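Local structure of glycerol Dehydrogenase (Unidentified, 5XN8) at residues A[178-181]-A[182-185]; A[288-291]-A[292-296]. The protein catalyses, as a metal-dependent enzyme of the iron-containing alcohol dehydrogenase family, the NAD-dependent oxidation of glycerol to dihydroxyacetone. One frame throughout, in Å; residues are numbered along the deposited sequence.

Contact 1: A[178-181]-A[182-185]; sequences EAKA and CYDA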
loop_
_atom_site.group_PDB
_atom_site.type_symbol
_atom_site.label_atom_id
_atom_site.label_comp_id
_atom_site.label_asym_id
_atom_site.label_seq_id
_atom_site.Cartn_x
_atom_site.Cartn_y
_atom_site.Cartn_z
ATOM N N GLU A 178 -2.703 -26.590 -13.165
ATOM C CA GLU A 178 -3.643 -27.616 -13.609
ATOM C C GLU A 178 -4.789 -27.826 -12.627
ATOM O O GLU A 178 -5.935 -28.087 -13.033
ATOM C CB GLU A 178 -2.911 -28.945 -13.809
ATOM C CG GLU A 178 -1.841 -28.899 -14.896
ATOM C CD GLU A 178 -1.167 -30.234 -15.089
ATOM O OE1 GLU A 178 -0.330 -30.618 -14.260
ATOM O OE2 GLU A 178 -1.458 -30.891 -16.096
ATOM N N ALA A 179 -4.487 -27.761 -11.333
ATOM C CA ALA A 179 -5.529 -27.844 -10.305
ATOM C C ALA A 179 -6.499 -26.693 -10.502
ATOM O O ALA A 179 -7.698 -26.918 -10.671
ATOM C CB ALA A 179 -4.919 -27.795 -8.920
ATOM N N LYS A 180 -5.960 -25.469 -10.531
ATOM C CA LYS A 180 -6.761 -24.233 -10.683
ATOM C C LYS A 180 -7.566 -24.193 -11.985
ATOM O O LYS A 180 -8.665 -23.646 -12.014
ATOM C CB LYS A 180 -5.858 -22.996 -10.561
ATOM C CG LYS A 180 -6.551 -21.642 -10.597
ATOM C CD LYS A 180 -7.657 -21.535 -9.558
ATOM C CE LYS A 180 -8.060 -20.093 -9.303
ATOM N NZ LYS A 180 -8.890 -19.523 -10.405
ATOM N N ALA A 181 -7.025 -24.786 -13.048
ATOM C CA ALA A 181 -7.720 -24.903 -14.337
ATOM C C ALA A 181 -8.871 -25.901 -14.292
ATOM O O ALA A 181 -9.895 -25.698 -14.949
ATOM C CB ALA A 181 -6.742 -25.292 -15.430
ATOM N N CYS A 182 -8.693 -26.994 -13.549
ATOM C CA CYS A 182 -9.787 -27.943 -13.291
ATOM C C CYS A 182 -10.853 -27.347 -12.371
ATOM O O CYS A 182 -12.045 -27.586 -12.558
ATOM C CB CYS A 182 -9.248 -29.258 -12.714
ATOM S SG CYS A 182 -8.276 -30.208 -13.912
ATOM N N TYR A 183 -10.424 -26.576 -11.379
ATOM C CA TYR A 183 -11.350 -25.890 -10.464
ATOM C C TYR A 183 -12.228 -24.894 -11.221
ATOM O O TYR A 183 -13.456 -24.910 -11.070
ATOM C CB TYR A 183 -10.563 -25.185 -9.357
ATOM C CG TYR A 183 -11.396 -24.511 -8.293
ATOM C CD1 TYR A 183 -12.119 -25.256 -7.369
ATOM C CD2 TYR A 183 -11.436 -23.121 -8.192
ATOM C CE1 TYR A 183 -12.881 -24.636 -6.378
ATOM C CE2 TYR A 183 -12.181 -22.485 -7.208
ATOM C CZ TYR A 183 -12.898 -23.242 -6.304
ATOM O OH TYR A 183 -13.640 -22.606 -5.336
ATOM N N ASP A 184 -11.607 -24.052 -12.049
ATOM C CA ASP A 184 -12.347 -23.109 -12.898
ATOM C C ASP A 184 -13.242 -23.817 -13.914
ATOM O O ASP A 184 -14.350 -23.366 -14.187
ATOM C CB ASP A 184 -11.399 -22.159 -13.646
ATOM C CG ASP A 184 -10.634 -21.226 -12.720
ATOM O OD1 ASP A 184 -11.112 -20.944 -11.590
ATOM O OD2 ASP A 184 -9.543 -20.770 -13.133
ATOM N N ALA A 185 -12.758 -24.931 -14.472
ATOM C CA ALA A 185 -13.532 -25.711 -15.445
ATOM C C ALA A 185 -14.648 -26.551 -14.852
ATOM O O ALA A 185 -15.500 -27.031 -15.596
ATOM C CB ALA A 185 -12.616 -26.613 -16.227
#
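Lys180 sends CG opposite its backbone N (chi1 -176°), and bends at chi2 and chi4 carry its ammonium group towards Asp184. Asp184 keeps CG beside its own backbone N (chi1 -65°), which sets its carboxylate beside the Lys180 chain, the two side chains crossing at a slant. The result is an i to i+4 salt bridge within one alpha-helix, near the C-terminal end of helix 162-185. NZ of Lys180 lies 2.9 Å from OD1 of Asp184, on the syn lone pair of that oxygen. A weak second bond runs from the same NZ to OD2. The pair of bonds probably restrains the turning of the carboxylate.

The helix backbone is regular here. Cys182 N bonds to Glu178 O, and Tyr183 N gives a 2.8 Å bond to Ala179 O. Asp184 N bonds to Lys180 O, and Ala185 N to Ala181 O.

Ala179 and Tyr183 touch helix 197-223, and Ala181 touches Gln282 of helix 271-285. Tyr183 also packs on Arg232 of a second subunit. The carboxylate of Glu178 lies near the metal site, its side chain about 7 Å from the bound zinc ion at the nearest atoms. Its OE1 is hydrogen-bonded to Ser174 OG and to ND1 of His254, a ligand of the zinc ion. Glu178 is thus a second-shell residue that should help orient this imidazole. On the face of Cys182, the sulfur SG sits 3.3 Å from Glu178 O.

Contact 2: A[288-291]-A[292-296]; sequences SPME and EIETV
Ser288 and Glu292 touch where the chain enters helix 290-303. OE1 of Glu292 comes to 3.1 Å from CB of Ser288, so the carboxylate meets the methylene of the serine. The Glu292 chain gets there with CG opposite its backbone N (chi1 -176°) and is extended beyond CG. On the way its CB passes the Pro289 ring, 4.1 Å from CG of the proline. The hydroxyl OG of Ser288 lies 3.5 Å from CG1 of Ile293. This OG is buried and has no polar partner in the model.

Two residues further on, Met290 and Glu294 lie across each other. The bend at chi2 of Met290 (56°) brings its methyl CE to 3.7 Å from OE2 of Glu294. SD of Met290 makes a looser apolar contact with CD1 of Ile293, at 4.4 Å. CG2 of Thr295 comes to 3.0 Å from Glu291 O.

Behind these side chains run the first backbone bonds of the helix. Pro289 O takes two: one from Ile293 N at 3.1 Å, and a weak one from Glu292 N. Glu294 N bonds to Met290 O at 2.8 Å, and Thr295 N bonds to Glu291 O.

Further out, Met290 and Glu294 face helix 345-363, while Glu292 touches Phe177 of helix 162-185. Lys216 of a third subunit bonds to Ser288 O and packs on Met290 and Ile293, so the turn also lies at a subunit interface. The arrangement is typical of the N-terminal first turn of an alpha-helix, with Pro289 at the N-cap, here in the all-helical C-terminal domain of the iron-containing alcohol dehydrogenase fold.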
loop_
_atom_site.group_PDB
_atom_site.type_symbol
_atom_site.label_atom_id
_atom_site.label_comp_id
_atom_site.label_asym_id
_atom_site.label_seq_id
_atom_site.Cartn_x
_atom_site.Cartn_y
_atom_site.Cartn_z
ATOM N N SER A 288 -2.011 -16.415 -19.269
ATOM C CA SER A 288 -1.633 -15.886 -17.979
ATOM C C SER A 288 -0.869 -14.590 -18.210
ATOM O O SER A 288 -0.267 -14.422 -19.260
ATOM C CB SER A 288 -0.839 -16.925 -17.193
ATOM O OG SER A 288 0.558 -16.998 -17.465
ATOM N N PRO A 289 -0.924 -13.647 -17.246
ATOM C CA PRO A 289 -0.231 -12.367 -17.462
ATOM C C PRO A 289 1.288 -12.517 -17.550
ATOM O O PRO A 289 1.831 -13.544 -17.154
ATOM C CB PRO A 289 -0.652 -11.516 -16.256
ATOM C CG PRO A 289 -1.105 -12.481 -15.231
ATOM C CD PRO A 289 -1.572 -13.712 -15.927
ATOM N N MET A 290 1.958 -11.495 -18.063
ATOM C CA MET A 290 3.390 -11.579 -18.362
ATOM C C MET A 290 4.226 -11.792 -17.099
ATOM O O MET A 290 5.110 -12.649 -17.097
ATOM C CB MET A 290 3.873 -10.348 -19.141
ATOM C CG MET A 290 5.272 -10.481 -19.742
ATOM S SD MET A 290 5.498 -11.917 -20.826
ATOM C CE MET A 290 7.261 -11.877 -21.136
ATOM N N GLU A 291 3.929 -11.060 -16.030
ATOM C CA GLU A 291 4.745 -11.210 -14.793
ATOM C C GLU A 291 4.586 -12.596 -14.168
ATOM O O GLU A 291 5.497 -13.031 -13.474
ATOM C CB GLU A 291 4.707 -10.018 -13.793
ATOM C CG GLU A 291 3.592 -8.972 -13.855
ATOM C CD GLU A 291 2.265 -9.539 -13.390
ATOM O OE1 GLU A 291 1.881 -10.592 -13.956
ATOM O OE2 GLU A 291 1.621 -8.944 -12.476
ATOM N N GLU A 292 3.482 -13.293 -14.432
ATOM C CA GLU A 292 3.310 -14.682 -14.028
ATOM C C GLU A 292 4.175 -15.604 -14.903
ATOM O O GLU A 292 4.838 -16.514 -14.395
ATOM C CB GLU A 292 1.844 -15.110 -14.087
ATOM C CG GLU A 292 1.614 -16.529 -13.573
ATOM C CD GLU A 292 0.179 -16.797 -13.175
ATOM O OE1 GLU A 292 -0.688 -16.949 -14.052
ATOM O OE2 GLU A 292 -0.120 -16.875 -11.972
ATOM N N ILE A 293 4.158 -15.371 -16.213
ATOM C CA ILE A 293 5.056 -16.085 -17.129
ATOM C C ILE A 293 6.519 -15.879 -16.704
ATOM O O ILE A 293 7.298 -16.829 -16.693
ATOM C CB ILE A 293 4.828 -15.652 -18.612
ATOM C CG1 ILE A 293 3.479 -16.166 -19.120
ATOM C CG2 ILE A 293 5.933 -16.156 -19.529
ATOM C CD1 ILE A 293 2.958 -15.428 -20.337
ATOM N N GLU A 294 6.871 -14.649 -16.335
ATOM C CA GLU A 294 8.245 -14.309 -15.935
ATOM C C GLU A 294 8.714 -14.928 -14.605
ATOM O O GLU A 294 9.902 -15.275 -14.478
ATOM C CB GLU A 294 8.444 -12.790 -15.912
ATOM C CG GLU A 294 8.504 -12.168 -17.291
ATOM C CD GLU A 294 8.793 -10.669 -17.258
ATOM O OE1 GLU A 294 9.067 -10.112 -16.166
ATOM O OE2 GLU A 294 8.714 -10.013 -18.322
ATOM N N THR A 295 7.814 -15.066 -13.633
ATOM C CA THR A 295 8.145 -15.760 -12.386
ATOM C C THR A 295 8.426 -17.254 -12.607
ATOM O O THR A 295 9.318 -17.814 -11.966
ATOM C CB THR A 295 7.089 -15.582 -11.259
ATOM O OG1 THR A 295 7.106 -16.771 -10.460
ATOM C CG2 THR A 295 5.698 -15.437 -11.714
ATOM N N VAL A 296 7.679 -17.882 -13.518
ATOM C CA VAL A 296 7.862 -19.295 -13.855
ATOM C C VAL A 296 9.118 -19.508 -14.707
ATOM O O VAL A 296 9.884 -20.440 -14.461
ATOM C CB VAL A 296 6.619 -19.871 -14.562
ATOM C CG1 VAL A 296 6.867 -21.293 -15.060
ATOM C CG2 VAL A 296 5.434 -19.858 -13.615
#

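Overall arrangement
Contact 1 comes first along the chain, at the end of helix 162-185. Contact 2 follows at the start of helix 290-303. Their centres are about 18 Å apart, and their nearest atoms are about 8 Å apart, so they do not touch. Both belong to the helical part of the chain that follows the parallel sheet. They are joined through shared neighbours: helices 197-223 and 271-285 pack against both, and helix 162-185 itself reaches contact 2 through Leu173 and Phe177. Contact 1 borders the zinc site, whereas contact 2 lies away from it. Contact 1 reaches a second subunit through Tyr183, while contact 2 borders a third, where Lys216 is its partner.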